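Delta toxin (Clostridium perfringens, PDB 2YGT) is a haemolytic beta-pore-forming toxin of the leukocidin/haemolysin family, probably acting by assembling into a beta-barrel that perforates the host cell membrane. Local coordinates at residues I71-Y83 / L248-D260. Numbering follows the deposited sequence.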
loop_
_atom_site.group_PDB
_atom_site.type_symbol
_atom_site.label_atom_id
_atom_site.label_comp_id
_atom_site.label_asym_id
_atom_site.label_seq_id
_atom_site.Cartn_x
_atom_site.Cartn_y
_atom_site.Cartn_z
ATOM N N ILE A 71 3.904 6.514 -4.090
ATOM C CA ILE A 71 4.990 6.118 -4.967
ATOM C C ILE A 71 4.707 6.647 -6.365
ATOM O O ILE A 71 3.758 6.207 -7.016
ATOM C CB ILE A 71 5.145 4.584 -5.029
ATOM C CG1 ILE A 71 5.150 3.988 -3.622
ATOM C CG2 ILE A 71 6.415 4.209 -5.787
ATOM C CD1 ILE A 71 5.318 2.484 -3.596
ATOM N N PRO A 72 5.527 7.600 -6.826
ATOM C CA PRO A 72 5.357 8.176 -8.163
ATOM C C PRO A 72 5.345 7.081 -9.221
ATOM O O PRO A 72 6.072 6.097 -9.090
ATOM C CB PRO A 72 6.594 9.060 -8.321
ATOM C CG PRO A 72 7.011 9.385 -6.925
ATOM C CD PRO A 72 6.686 8.167 -6.117
ATOM N N SER A 73 4.523 7.251 -10.251
ATOM C CA SER A 73 4.407 6.250 -11.309
ATOM C C SER A 73 5.709 6.104 -12.087
ATOM O O SER A 73 6.021 5.030 -12.601
ATOM C CB SER A 73 3.272 6.603 -12.272
ATOM O OG SER A 73 3.568 7.782 -12.997
ATOM N N GLY A 74 6.464 7.195 -12.177
ATOM C CA GLY A 74 7.705 7.199 -12.925
ATOM C C GLY A 74 7.489 7.021 -14.416
ATOM O O GLY A 74 8.399 6.612 -15.137
ATOM N N ARG A 75 6.284 7.330 -14.885
ATOM C CA ARG A 75 5.965 7.169 -16.300
ATOM C C ARG A 75 6.694 8.181 -17.174
ATOM O O ARG A 75 6.751 9.369 -16.855
ATOM C CB ARG A 75 4.461 7.274 -16.558
ATOM C CG ARG A 75 4.124 7.268 -18.043
ATOM C CD ARG A 75 2.746 7.826 -18.326
ATOM N NE ARG A 75 2.596 9.195 -17.844
ATOM C CZ ARG A 75 1.583 9.988 -18.173
ATOM N NH1 ARG A 75 0.640 9.549 -18.992
ATOM N NH2 ARG A 75 1.513 11.220 -17.689
ATOM N N LYS A 76 7.247 7.696 -18.279
ATOM C CA LYS A 76 7.852 8.564 -19.278
ATOM C C LYS A 76 7.397 8.141 -20.668
ATOM O O LYS A 76 7.200 6.955 -20.936
ATOM C CB LYS A 76 9.377 8.524 -19.182
ATOM C CG LYS A 76 9.926 9.065 -17.874
ATOM N N ILE A 77 7.211 9.118 -21.544
ATOM C CA ILE A 77 6.868 8.841 -22.928
ATOM C C ILE A 77 7.886 9.514 -23.831
ATOM O O ILE A 77 8.118 10.716 -23.724
ATOM C CB ILE A 77 5.464 9.365 -23.280
ATOM C CG1 ILE A 77 4.392 8.475 -22.650
ATOM C CG2 ILE A 77 5.289 9.443 -24.793
ATOM C CD1 ILE A 77 2.980 8.925 -22.940
ATOM N N PHE A 78 8.502 8.741 -24.716
ATOM C CA PHE A 78 9.476 9.306 -25.640
ATOM C C PHE A 78 9.544 8.537 -26.949
ATOM O O PHE A 78 9.171 7.365 -27.018
ATOM C CB PHE A 78 10.861 9.393 -24.989
ATOM C CG PHE A 78 11.418 8.064 -24.563
ATOM C CD1 PHE A 78 11.094 7.528 -23.328
ATOM C CD2 PHE A 78 12.274 7.358 -25.392
ATOM C CE1 PHE A 78 11.607 6.305 -22.928
ATOM C CE2 PHE A 78 12.790 6.134 -24.999
ATOM C CZ PHE A 78 12.458 5.607 -23.764
ATOM N N ALA A 79 10.014 9.212 -27.992
ATOM C CA ALA A 79 10.164 8.592 -29.297
ATOM C C ALA A 79 11.558 8.002 -29.438
ATOM O O ALA A 79 12.555 8.655 -29.134
ATOM C CB ALA A 79 9.901 9.606 -30.405
ATOM N N LEU A 80 11.620 6.755 -29.884
ATOM C CA LEU A 80 12.886 6.137 -30.221
ATOM C C LEU A 80 13.183 6.553 -31.656
ATOM O O LEU A 80 14.335 6.772 -32.038
ATOM C CB LEU A 80 12.768 4.622 -30.104
ATOM C CG LEU A 80 13.902 3.905 -29.378
ATOM C CD1 LEU A 80 14.492 4.802 -28.301
ATOM C CD2 LEU A 80 13.375 2.613 -28.772
ATOM N N SER A 81 12.114 6.670 -32.436
ATOM C CA SER A 81 12.163 7.221 -33.781
ATOM C C SER A 81 10.747 7.628 -34.165
ATOM O O SER A 81 9.832 7.565 -33.341
ATOM C CB SER A 81 12.710 6.199 -34.778
ATOM O OG SER A 81 11.704 5.288 -35.185
ATOM N N LYS A 82 10.559 8.041 -35.413
ATOM C CA LYS A 82 9.233 8.416 -35.890
ATOM C C LYS A 82 8.316 7.198 -35.967
ATOM O O LYS A 82 7.092 7.333 -35.975
ATOM C CB LYS A 82 9.328 9.087 -37.263
ATOM N N TYR A 83 8.915 6.012 -36.015
ATOM C CA TYR A 83 8.164 4.777 -36.212
ATOM C C TYR A 83 8.158 3.888 -34.973
ATOM O O TYR A 83 7.512 2.841 -34.959
ATOM C CB TYR A 83 8.719 3.998 -37.408
ATOM C CG TYR A 83 8.643 4.763 -38.711
ATOM C CD1 TYR A 83 9.635 5.667 -39.063
ATOM C CD2 TYR A 83 7.577 4.587 -39.583
ATOM C CE1 TYR A 83 9.570 6.373 -40.250
ATOM C CE2 TYR A 83 7.502 5.290 -40.774
ATOM C CZ TYR A 83 8.503 6.181 -41.102
ATOM O OH TYR A 83 8.437 6.883 -42.283
ATOM N N LEU A 248 9.502 0.437 0.006
ATOM C CA LEU A 248 8.695 0.769 -1.156
ATOM C C LEU A 248 9.451 0.319 -2.393
ATOM O O LEU A 248 10.633 0.623 -2.548
ATOM C CB LEU A 248 8.443 2.275 -1.224
ATOM C CG LEU A 248 8.035 2.969 0.075
ATOM C CD1 LEU A 248 7.908 4.466 -0.148
ATOM C CD2 LEU A 248 6.738 2.396 0.629
ATOM N N LYS A 249 8.774 -0.418 -3.268
ATOM C CA LYS A 249 9.401 -0.898 -4.493
ATOM C C LYS A 249 8.497 -0.639 -5.686
ATOM O O LYS A 249 7.282 -0.812 -5.606
ATOM C CB LYS A 249 9.700 -2.394 -4.400
ATOM C CG LYS A 249 10.278 -2.837 -3.070
ATOM C CD LYS A 249 10.334 -4.352 -2.986
ATOM C CE LYS A 249 10.590 -4.817 -1.565
ATOM N NZ LYS A 249 10.626 -6.300 -1.476
ATOM N N ARG A 250 9.099 -0.220 -6.792
ATOM C CA ARG A 250 8.365 0.010 -8.024
ATOM C C ARG A 250 9.081 -0.672 -9.183
ATOM O O ARG A 250 10.285 -0.500 -9.365
ATOM C CB ARG A 250 8.235 1.512 -8.293
ATOM C CG ARG A 250 7.467 1.858 -9.561
ATOM C CD ARG A 250 7.579 3.340 -9.875
ATOM N NE ARG A 250 8.949 3.713 -10.205
ATOM C CZ ARG A 250 9.454 4.932 -10.049
ATOM N NH1 ARG A 250 8.701 5.905 -9.558
ATOM N NH2 ARG A 250 10.716 5.174 -10.379
ATOM N N GLU A 251 8.347 -1.469 -9.952
ATOM C CA GLU A 251 8.902 -2.044 -11.167
ATOM C C GLU A 251 8.388 -1.283 -12.380
ATOM O O GLU A 251 7.183 -1.083 -12.530
ATOM C CB GLU A 251 8.563 -3.529 -11.294
ATOM C CG GLU A 251 9.177 -4.165 -12.538
ATOM C CD GLU A 251 8.823 -5.629 -12.694
ATOM O OE1 GLU A 251 8.351 -6.240 -11.711
ATOM O OE2 GLU A 251 9.024 -6.169 -13.803
ATOM N N ILE A 252 9.310 -0.855 -13.234
ATOM C CA ILE A 252 8.954 -0.145 -14.452
ATOM C C ILE A 252 9.105 -1.063 -15.655
ATOM O O ILE A 252 10.087 -1.796 -15.765
ATOM C CB ILE A 252 9.857 1.083 -14.665
ATOM C CG1 ILE A 252 9.651 2.104 -13.548
ATOM C CG2 ILE A 252 9.587 1.721 -16.025
ATOM C CD1 ILE A 252 8.560 3.103 -13.837
ATOM N N ASN A 253 8.125 -1.028 -16.552
ATOM C CA ASN A 253 8.224 -1.733 -17.824
ATOM C C ASN A 253 8.191 -0.750 -18.991
ATOM O O ASN A 253 7.764 0.394 -18.835
ATOM C CB ASN A 253 7.105 -2.766 -17.966
ATOM C CG ASN A 253 7.364 -4.017 -17.151
ATOM O OD1 ASN A 253 6.596 -4.977 -17.204
ATOM N ND2 ASN A 253 8.455 -4.015 -16.396
ATOM N N SER A 254 8.652 -1.195 -20.153
ATOM C CA SER A 254 8.652 -0.356 -21.342
ATOM C C SER A 254 7.677 -0.910 -22.370
ATOM O O SER A 254 7.914 -1.967 -22.954
ATOM C CB SER A 254 10.058 -0.270 -21.946
ATOM O OG SER A 254 10.960 0.379 -21.063
ATOM N N TYR A 255 6.573 -0.199 -22.570
ATOM C CA TYR A 255 5.600 -0.565 -23.589
ATOM C C TYR A 255 5.963 0.113 -24.906
ATOM O O TYR A 255 5.866 1.333 -25.036
ATOM C CB TYR A 255 4.187 -0.173 -23.148
ATOM C CG TYR A 255 3.113 -0.485 -24.171
ATOM C CD1 TYR A 255 2.647 -1.783 -24.343
ATOM C CD2 TYR A 255 2.570 0.519 -24.965
ATOM C CE1 TYR A 255 1.671 -2.071 -25.281
ATOM C CE2 TYR A 255 1.594 0.243 -25.900
ATOM C CZ TYR A 255 1.148 -1.052 -26.056
ATOM O OH TYR A 255 0.176 -1.328 -26.985
ATOM N N HIS A 256 6.404 -0.687 -25.872
ATOM C CA HIS A 256 6.820 -0.178 -27.174
ATOM C C HIS A 256 5.700 -0.288 -28.199
ATOM O O HIS A 256 5.033 -1.318 -28.288
ATOM C CB HIS A 256 8.021 -0.970 -27.696
ATOM C CG HIS A 256 9.290 -0.734 -26.935
ATOM N ND1 HIS A 256 10.448 -0.295 -27.539
ATOM C CD2 HIS A 256 9.581 -0.880 -25.621
ATOM C CE1 HIS A 256 11.399 -0.178 -26.629
ATOM N NE2 HIS A 256 10.899 -0.526 -25.457
ATOM N N ILE A 257 5.498 0.775 -28.970
ATOM C CA ILE A 257 4.720 0.673 -30.199
ATOM C C ILE A 257 5.630 0.919 -31.400
ATOM O O ILE A 257 6.424 1.860 -31.407
ATOM C CB ILE A 257 3.511 1.639 -30.231
ATOM C CG1 ILE A 257 3.966 3.087 -30.030
ATOM C CG2 ILE A 257 2.483 1.236 -29.186
ATOM C CD1 ILE A 257 2.860 4.102 -30.225
ATOM N N ALA A 258 5.525 0.053 -32.400
ATOM C CA ALA A 258 6.350 0.155 -33.595
ATOM C C ALA A 258 5.480 0.043 -34.837
ATOM O O ALA A 258 4.632 -0.843 -34.933
ATOM C CB ALA A 258 7.421 -0.926 -33.596
ATOM N N TRP A 259 5.695 0.947 -35.785
ATOM C CA TRP A 259 4.883 0.994 -36.991
ATOM C C TRP A 259 5.487 0.178 -38.130
ATOM O O TRP A 259 6.611 0.427 -38.557
ATOM C CB TRP A 259 4.680 2.441 -37.446
ATOM C CG TRP A 259 3.856 2.560 -38.689
ATOM C CD1 TRP A 259 4.309 2.558 -39.975
ATOM C CD2 TRP A 259 2.428 2.695 -38.769
ATOM N NE1 TRP A 259 3.257 2.685 -40.848
ATOM C CE2 TRP A 259 2.092 2.771 -40.133
ATOM C CE3 TRP A 259 1.407 2.762 -37.814
ATOM C CZ2 TRP A 259 0.775 2.910 -40.572
ATOM C CZ3 TRP A 259 0.097 2.899 -38.253
ATOM C CH2 TRP A 259 -0.206 2.972 -39.620
ATOM N N ASP A 260 4.729 -0.801 -38.609
ATOM C CA ASP A 260 5.083 -1.531 -39.819
ATOM C C ASP A 260 4.225 -0.970 -40.944
ATOM O O ASP A 260 4.654 -0.084 -41.680
ATOM C CB ASP A 260 4.833 -3.028 -39.640
ATOM C CG ASP A 260 5.469 -3.862 -40.736
ATOM O OD1 ASP A 260 6.152 -3.281 -41.606
ATOM O OD2 ASP A 260 5.286 -5.098 -40.725
#
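Residues 71-83 run nearly parallel (12° apart end to end) to residues 248-259 of strand 241-259 and touch them mainly at the two ends. This is the long all-beta body of a leukocidin-type toxin: strands 76-79 and 241-259 are both hydrogen-bonded to strand 84-99, antiparallel to each, which lies between them in the sheet. At the start, Ile-71 puts CD1 3.9 Å from CB of Leu-248, while its other branch, CG2, packs on CB of Arg-250. Arg-250 leaves the backbone extended and bends at chi3 (66°), which turns its guanidinium onto the turn where strand 61-72 ends. Arg-250 NH1 donates to Pro-72 O at 2.7 Å; the acceptor lies in the guanidinium plane, yet the donor stands well above the carbonyl plane. CA of Gly-74 lies over one guanidinium face, offset toward the rim, and Ile-252 CD1 touches Ser-73 O. Ser-73 OG turns to Ile-221 O. Farther along, Leu-80 CD2 rests against His-256 CE1, 4.0 Å away. At the far end, backbone to backbone, Trp-259 N donates to Tyr-83 O at 2.8 Å, in the carbonyl plane, and Ala-258 CA adds a CH···O contact to the same oxygen. Trp-259 CD1 meets the Tyr-83 ring edge at CD2, 3.9 Å away.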